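PDB 5NDX: glycosyl hydrolase from Rhizobium leguminosarum bv. trifolii, which probably hydrolyses O-glycosidic bonds of L-iduronic acid glycosides, as a bacterial orthologue of human alpha-L-iduronidase. Local coordinates for residues A[121-124]-A[125-129]; A[431-435]-A[436-440]; A[476-480]-A[481-485]. The protein carries 2 engineered substitutions. All blocks are in the same frame, centred on the assembly; numbering follows the deposited sequence.

Contact 1: A[121-124]-A[125-129]; sequences TATV and DRYGA. With SO4 (sulfate ion), chain L.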
loop_
_atom_site.group_PDB
_atom_site.type_symbol
_atom_site.label_atom_id
_atom_site.label_comp_id
_atom_site.label_asym_id
_atom_site.label_seq_id
_atom_site.Cartn_x
_atom_site.Cartn_y
_atom_site.Cartn_z
ATOM N N THR A 121 7.413 26.805 -6.072
ATOM C CA THR A 121 6.500 27.805 -5.521
ATOM C C THR A 121 5.194 27.835 -6.292
ATOM O O THR A 121 4.133 27.801 -5.676
ATOM C CB THR A 121 7.166 29.220 -5.500
ATOM O OG1 THR A 121 8.252 29.192 -4.564
ATOM C CG2 THR A 121 6.174 30.286 -5.051
ATOM N N ALA A 122 5.264 27.872 -7.627
ATOM C CA ALA A 122 4.045 27.881 -8.439
ATOM C C ALA A 122 3.151 26.607 -8.213
ATOM O O ALA A 122 1.892 26.680 -8.221
ATOM C CB ALA A 122 4.400 28.046 -9.919
ATOM N N THR A 123 3.805 25.478 -7.982
ATOM C CA THR A 123 3.119 24.204 -7.741
ATOM C C THR A 123 2.289 24.290 -6.484
ATOM O O THR A 123 1.081 24.021 -6.485
ATOM C CB THR A 123 4.136 23.057 -7.595
ATOM O OG1 THR A 123 4.992 23.014 -8.735
ATOM C CG2 THR A 123 3.437 21.721 -7.440
ATOM N N VAL A 124 2.951 24.713 -5.416
ATOM C CA VAL A 124 2.346 24.840 -4.128
ATOM C C VAL A 124 1.242 25.903 -4.145
ATOM O O VAL A 124 0.145 25.721 -3.593
ATOM C CB VAL A 124 3.452 25.109 -3.095
ATOM C CG1 VAL A 124 2.881 25.735 -1.848
ATOM C CG2 VAL A 124 4.077 23.763 -2.750
ATOM N N ASP A 125 1.523 27.004 -4.819
ATOM C CA ASP A 125 0.500 28.024 -5.011
ATOM C C ASP A 125 -0.743 27.510 -5.751
ATOM O O ASP A 125 -1.854 27.698 -5.319
ATOM C CB ASP A 125 1.082 29.224 -5.757
ATOM C CG ASP A 125 0.101 30.357 -5.828
ATOM O OD1 ASP A 125 -0.085 30.993 -4.785
ATOM O OD2 ASP A 125 -0.524 30.534 -6.895
ATOM N N ARG A 126 -0.548 26.829 -6.854
ATOM C CA ARG A 126 -1.672 26.325 -7.597
ATOM C C ARG A 126 -2.505 25.260 -6.838
ATOM O O ARG A 126 -3.751 25.330 -6.841
ATOM C CB ARG A 126 -1.183 25.755 -8.886
ATOM C CG ARG A 126 -2.289 25.278 -9.789
ATOM C CD ARG A 126 -1.661 24.735 -11.052
ATOM N NE ARG A 126 -2.706 24.343 -11.987
ATOM C CZ ARG A 126 -3.400 25.198 -12.742
ATOM N NH1 ARG A 126 -3.172 26.510 -12.684
ATOM N NH2 ARG A 126 -4.348 24.750 -13.552
ATOM N N TYR A 127 -1.842 24.290 -6.199
ATOM C CA TYR A 127 -2.579 23.148 -5.668
ATOM C C TYR A 127 -3.157 23.500 -4.316
ATOM O O TYR A 127 -4.230 23.039 -3.973
ATOM C CB TYR A 127 -1.768 21.818 -5.772
ATOM C CG TYR A 127 -1.582 21.487 -7.227
ATOM C CD1 TYR A 127 -2.690 21.260 -8.049
ATOM C CD2 TYR A 127 -0.330 21.453 -7.812
ATOM C CE1 TYR A 127 -2.532 21.006 -9.410
ATOM C CE2 TYR A 127 -0.180 21.263 -9.179
ATOM C CZ TYR A 127 -1.283 21.036 -9.965
ATOM O OH TYR A 127 -1.126 20.837 -11.304
ATOM N N GLY A 128 -2.497 24.412 -3.601
ATOM C CA GLY A 128 -3.060 25.008 -2.386
ATOM C C GLY A 128 -4.363 25.746 -2.663
ATOM O O GLY A 128 -5.324 25.602 -1.918
ATOM N N ALA A 129 -4.406 26.478 -3.771
ATOM C CA ALA A 129 -5.645 27.112 -4.235
ATOM C C ALA A 129 -6.696 26.113 -4.709
ATOM O O ALA A 129 -7.888 26.281 -4.440
ATOM C CB ALA A 129 -5.341 28.058 -5.367
HETATM S S SO4 L . -4.597 27.929 -15.871
HETATM O O1 SO4 L . -5.452 26.698 -15.814
HETATM O O2 SO4 L . -4.680 28.623 -14.552
HETATM O O3 SO4 L . -3.162 27.619 -16.165
HETATM O O4 SO4 L . -5.132 28.813 -16.953
#
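T123 holds CG2 trans to its own N, and Y127, with chi1 -66°, carries its ring back beside its N, which brings the two side chains together one helical turn apart. CG2 of T123 meets the ring at its edge, in plane, 3.8 Å from Y127 CD2. Over one ring face passes CG of R126, 4.2 Å above the plane, so methyl and methylene both serve as apolar surface for the aromatic. Regular backbone bonds support this, among them Y127 N to T123 O at 2.9 Å. The segment belongs to helix 110-131 of the TIM barrel, and Y127 leans on L78 and L82 of the neighbouring helix 76-87. From that helix D79 takes both polar ends: one carboxylate oxygen accepts from Y127 OH while the other forms a salt bridge with R126 NH2. A chain extended as far as NE lets R126 reach further, where NH1 gives a nearly straight bond (174°) to O2 of a sulfate ion, probably from the crystallisation liquor, 3.2 Å away and in the guanidinium plane, and NH2 bonds O1. A threonine suits position 123 because its hydroxyl, paired with L119 O and Y62 OH, stays satisfied while its methyl faces the tyrosine.

Contact 2: A[431-435]-A[436-440]; sequences SGLVP and GRHAI. Unlike the reference sequence in segment 436-440: I440 (reference Leu).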
loop_
_atom_site.group_PDB
_atom_site.type_symbol
_atom_site.label_atom_id
_atom_site.label_comp_id
_atom_site.label_asym_id
_atom_site.label_seq_id
_atom_site.Cartn_x
_atom_site.Cartn_y
_atom_site.Cartn_z
ATOM N N SER A 431 -7.185 -12.488 26.245
ATOM C CA SER A 431 -7.791 -12.186 27.534
ATOM C C SER A 431 -7.861 -10.685 27.754
ATOM O O SER A 431 -7.426 -9.894 26.934
ATOM C CB SER A 431 -6.967 -12.848 28.654
ATOM O OG SER A 431 -5.670 -12.319 28.654
ATOM N N GLY A 432 -8.445 -10.299 28.880
ATOM C CA GLY A 432 -8.530 -8.887 29.277
ATOM C C GLY A 432 -9.545 -8.131 28.467
ATOM O O GLY A 432 -9.433 -6.938 28.343
ATOM N N LEU A 433 -10.520 -8.812 27.861
ATOM C CA LEU A 433 -11.505 -8.095 27.030
ATOM C C LEU A 433 -12.574 -7.598 28.002
ATOM O O LEU A 433 -12.737 -8.182 29.060
ATOM C CB LEU A 433 -12.187 -9.036 26.032
ATOM C CG LEU A 433 -11.304 -9.631 24.907
ATOM C CD1 LEU A 433 -12.010 -10.818 24.276
ATOM C CD2 LEU A 433 -10.947 -8.578 23.906
ATOM N N VAL A 434 -13.349 -6.610 27.602
ATOM C CA VAL A 434 -14.482 -6.160 28.408
ATOM C C VAL A 434 -15.606 -7.175 28.278
ATOM O O VAL A 434 -16.035 -7.473 27.157
ATOM C CB VAL A 434 -15.021 -4.808 27.927
ATOM C CG1 VAL A 434 -16.268 -4.415 28.748
ATOM C CG2 VAL A 434 -13.913 -3.765 28.004
ATOM N N PRO A 435 -16.107 -7.702 29.406
ATOM C CA PRO A 435 -17.156 -8.723 29.238
ATOM C C PRO A 435 -18.398 -8.273 28.468
ATOM O O PRO A 435 -18.696 -7.097 28.422
ATOM C CB PRO A 435 -17.434 -9.172 30.685
ATOM C CG PRO A 435 -16.069 -9.065 31.321
ATOM C CD PRO A 435 -15.569 -7.727 30.785
ATOM N N GLY A 436 -19.051 -9.234 27.810
ATOM C CA GLY A 436 -20.031 -8.968 26.754
ATOM C C GLY A 436 -19.654 -9.800 25.544
ATOM O O GLY A 436 -18.561 -10.361 25.510
ATOM N N ARG A 437 -20.570 -9.900 24.594
ATOM C CA ARG A 437 -20.413 -10.680 23.378
ATOM C C ARG A 437 -19.293 -10.085 22.526
ATOM O O ARG A 437 -19.204 -8.860 22.326
ATOM C CB ARG A 437 -21.600 -10.561 22.427
ATOM C CG ARG A 437 -22.873 -11.305 22.662
ATOM C CD ARG A 437 -23.978 -10.571 21.877
ATOM N NE ARG A 437 -24.430 -11.255 20.676
ATOM C CZ ARG A 437 -24.955 -10.670 19.589
ATOM N NH1 ARG A 437 -25.075 -9.353 19.467
ATOM N NH2 ARG A 437 -25.330 -11.429 18.564
ATOM N N HIS A 438 -18.554 -10.971 21.908
ATOM C CA HIS A 438 -17.570 -10.593 20.898
ATOM C C HIS A 438 -17.713 -11.501 19.721
ATOM O O HIS A 438 -18.103 -12.684 19.857
ATOM C CB HIS A 438 -16.175 -10.736 21.479
ATOM C CG HIS A 438 -15.867 -9.726 22.517
ATOM N ND1 HIS A 438 -15.161 -8.570 22.249
ATOM C CD2 HIS A 438 -16.187 -9.675 23.822
ATOM C CE1 HIS A 438 -15.038 -7.865 23.360
ATOM N NE2 HIS A 438 -15.666 -8.503 24.322
ATOM N N ALA A 439 -17.311 -10.979 18.578
ATOM C CA ALA A 439 -17.241 -11.752 17.336
ATOM C C ALA A 439 -15.767 -11.951 16.967
ATOM O O ALA A 439 -14.928 -11.033 17.130
ATOM C CB ALA A 439 -17.967 -11.029 16.229
ATOM N N ILE A 440 -15.457 -13.172 16.539
ATOM C CA ILE A 440 -14.114 -13.551 16.108
ATOM C C ILE A 440 -14.144 -13.726 14.588
ATOM O O ILE A 440 -14.895 -14.573 14.108
ATOM C CB ILE A 440 -13.666 -14.846 16.781
ATOM C CG1 ILE A 440 -13.756 -14.705 18.308
ATOM C CG2 ILE A 440 -12.223 -15.204 16.363
ATOM C CD1 ILE A 440 -13.575 -16.051 19.044
#
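Between V434, whose carbonyl accepts, and H438, which donates from NE2, the chain passes through P435 and then G436, whose phi and psi of 129° and 167° suit a residue without CB, since one would press on P435 O. Proline before it restricts its own phi, giving the loop a stiff corner ahead of strand 436-445. From the strand, H438 turns its ring back toward the loop: with chi1 -70° the imidazole lies beside its own backbone N, and NE2 points at V434 O. The bond from H438 NE2 to V434 O is 3.0 Å long and almost straight; the oxygen lies in the ring plane, at its edge, while the donor approaches tilted from the carbonyl plane of V434. L433 lies over one face of the same ring. Its CD1 sits 4.2 Å from the ring centroid, almost on the normal, a CH-pi contact, and its CB comes within 3.9 Å of H438 NE2. Both side chains also touch C503 of strand 493-503 and V524 of strand 518-526, so the loop's leucine is folded into the beta-sheet domain. A histidine suits the place because it offers a flat face to leucine and an N-H at its edge to a carbonyl. The bond requires a proton on NE2, and burial beside L433, C503 and V524 would tend to disfavour a second, charging proton.

Contact 3: A[476-480]-A[481-485]; sequences PAPTE and AQFAE. With SO4 (sulfate ion), chain D.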
loop_
_atom_site.group_PDB
_atom_site.type_symbol
_atom_site.label_atom_id
_atom_site.label_comp_id
_atom_site.label_asym_id
_atom_site.label_seq_id
_atom_site.Cartn_x
_atom_site.Cartn_y
_atom_site.Cartn_z
ATOM N N PRO A 476 -4.701 -17.315 -20.720
ATOM C CA PRO A 476 -4.380 -15.907 -20.842
ATOM C C PRO A 476 -5.570 -15.032 -21.128
ATOM O O PRO A 476 -5.518 -13.887 -20.790
ATOM C CB PRO A 476 -3.315 -15.849 -21.956
ATOM C CG PRO A 476 -3.238 -17.201 -22.546
ATOM C CD PRO A 476 -3.832 -18.178 -21.574
ATOM N N ALA A 477 -6.666 -15.576 -21.668
ATOM C CA ALA A 477 -7.916 -14.844 -21.787
ATOM C C ALA A 477 -9.052 -15.616 -21.122
ATOM O O ALA A 477 -9.840 -16.282 -21.789
ATOM C CB ALA A 477 -8.214 -14.585 -23.274
ATOM N N PRO A 478 -9.180 -15.491 -19.786
ATOM C CA PRO A 478 -10.196 -16.292 -19.115
ATOM C C PRO A 478 -11.586 -15.957 -19.626
ATOM O O PRO A 478 -11.810 -14.815 -20.088
ATOM C CB PRO A 478 -10.061 -15.848 -17.662
ATOM C CG PRO A 478 -8.609 -15.452 -17.533
ATOM C CD PRO A 478 -8.305 -14.799 -18.831
ATOM N N THR A 479 -12.512 -16.908 -19.483
ATOM C CA THR A 479 -13.912 -16.650 -19.799
ATOM C C THR A 479 -14.505 -15.768 -18.710
ATOM O O THR A 479 -13.905 -15.575 -17.636
ATOM C CB THR A 479 -14.740 -17.932 -19.867
ATOM O OG1 THR A 479 -14.725 -18.579 -18.578
ATOM C CG2 THR A 479 -14.183 -18.943 -20.970
ATOM N N GLU A 480 -15.693 -15.233 -18.970
ATOM C CA GLU A 480 -16.396 -14.481 -17.953
ATOM C C GLU A 480 -16.548 -15.304 -16.678
ATOM O O GLU A 480 -16.249 -14.801 -15.596
ATOM C CB GLU A 480 -17.762 -13.989 -18.444
ATOM C CG GLU A 480 -18.508 -13.228 -17.365
ATOM C CD GLU A 480 -19.849 -12.597 -17.822
ATOM O OE1 GLU A 480 -20.225 -12.739 -19.003
ATOM O OE2 GLU A 480 -20.509 -11.944 -16.977
ATOM N N ALA A 481 -17.021 -16.533 -16.787
ATOM C CA ALA A 481 -17.167 -17.391 -15.602
ATOM C C ALA A 481 -15.829 -17.591 -14.857
ATOM O O ALA A 481 -15.806 -17.636 -13.642
ATOM C CB ALA A 481 -17.765 -18.751 -15.960
ATOM N N GLN A 482 -14.736 -17.702 -15.594
ATOM C CA GLN A 482 -13.386 -17.849 -14.989
ATOM C C GLN A 482 -12.947 -16.610 -14.224
ATOM O O GLN A 482 -12.468 -16.698 -13.093
ATOM C CB GLN A 482 -12.369 -18.243 -16.052
ATOM C CG GLN A 482 -12.525 -19.702 -16.418
ATOM C CD GLN A 482 -11.712 -20.133 -17.631
ATOM O OE1 GLN A 482 -11.329 -19.320 -18.474
ATOM N NE2 GLN A 482 -11.373 -21.422 -17.670
ATOM N N PHE A 483 -13.213 -15.456 -14.810
ATOM C CA PHE A 483 -13.013 -14.208 -14.126
ATOM C C PHE A 483 -13.862 -14.052 -12.847
ATOM O O PHE A 483 -13.354 -13.517 -11.849
ATOM C CB PHE A 483 -13.245 -13.021 -15.041
ATOM C CG PHE A 483 -12.041 -12.626 -15.867
ATOM C CD1 PHE A 483 -10.838 -12.322 -15.267
ATOM C CD2 PHE A 483 -12.141 -12.488 -17.248
ATOM C CE1 PHE A 483 -9.735 -11.929 -16.013
ATOM C CE2 PHE A 483 -11.057 -12.083 -18.003
ATOM C CZ PHE A 483 -9.838 -11.834 -17.390
ATOM N N ALA A 484 -15.098 -14.540 -12.858
ATOM C CA ALA A 484 -15.967 -14.480 -11.683
ATOM C C ALA A 484 -15.354 -15.383 -10.592
ATOM O O ALA A 484 -15.351 -15.030 -9.421
ATOM C CB ALA A 484 -17.428 -14.906 -11.994
ATOM N N GLU A 485 -14.809 -16.520 -10.989
ATOM C CA GLU A 485 -14.117 -17.401 -10.058
ATOM C C GLU A 485 -12.857 -16.727 -9.480
ATOM O O GLU A 485 -12.622 -16.800 -8.294
ATOM C CB GLU A 485 -13.850 -18.755 -10.745
ATOM C CG GLU A 485 -13.135 -19.801 -9.925
ATOM C CD GLU A 485 -12.706 -21.083 -10.749
ATOM O OE1 GLU A 485 -12.917 -21.192 -12.009
ATOM O OE2 GLU A 485 -12.146 -21.994 -10.103
HETATM S S SO4 D . -17.255 -15.868 -22.301
HETATM O O1 SO4 D . -16.926 -17.186 -22.912
HETATM O O2 SO4 D . -17.871 -16.099 -20.982
HETATM O O3 SO4 D . -16.037 -15.023 -22.147
HETATM O O4 SO4 D . -18.235 -15.150 -23.158
#
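T479 and Q482 bind each other twice. The hydroxyl OG1 of T479 accepts from Q482 N at 3.1 Å, and OE1 of Q482 accepts from T479 N at 2.9 Å. For this T479 sets OG1 between its backbone N and carbonyl carbon (chi1 62°), turned toward the N-H of Q482 in the first turn of helix 480-489, where amides have no carbonyl of a preceding helical turn. Q482 stretches its chain back so that its amide oxygen reaches T479 N, with the donor tilted out of the plane of that amide. Beside this pair P478 packs on F483: P478 CB lies over the ring face, 3.9 Å from the centroid, in a CH-pi contact, and P478 CD touches F483 CZ at 3.6 Å. A proline suits here, its rigid ring offering compact CH groups to the aromatic. E480 N gives a forked pair of bonds to a sulfate ion, probably from the crystallisation liquor, at 3.1 Å to O2 and 3.2 Å to O3, an anion position that the helix dipole would probably favour. The next shell fixes the partners. Q482 NE2 is held by R460 O, which orients the amide; F483 stacks edge-to-face on F329; and the carboxylate of E480 bonds S595. T479, the N-cap, and Q482, the third residue of the helix, form a capping box, and P478 against F483 has the positions of a hydrophobic staple.

In the fold
Along the chain the three come in series, 121-129, then 431-440, then 476-485, with no touch between any two. Contact 1 lies on helix 110-131 of the TIM barrel, its centre about 49 Å from that of contact 2 and 45 Å from that of contact 3. Contacts 2 and 3 have centres about 42 Å apart. They are nonetheless related by topology: strand 436-445, entered at contact 2 in the nine-stranded sheet, pairs antiparallel with strand 493-503, and helix 480-489, begun at contact 3, lies in the connection between these strands. That helix packs against strands 549-557, 590-594 and 358-362, outside that sheet. All three lie away from the ligand sites.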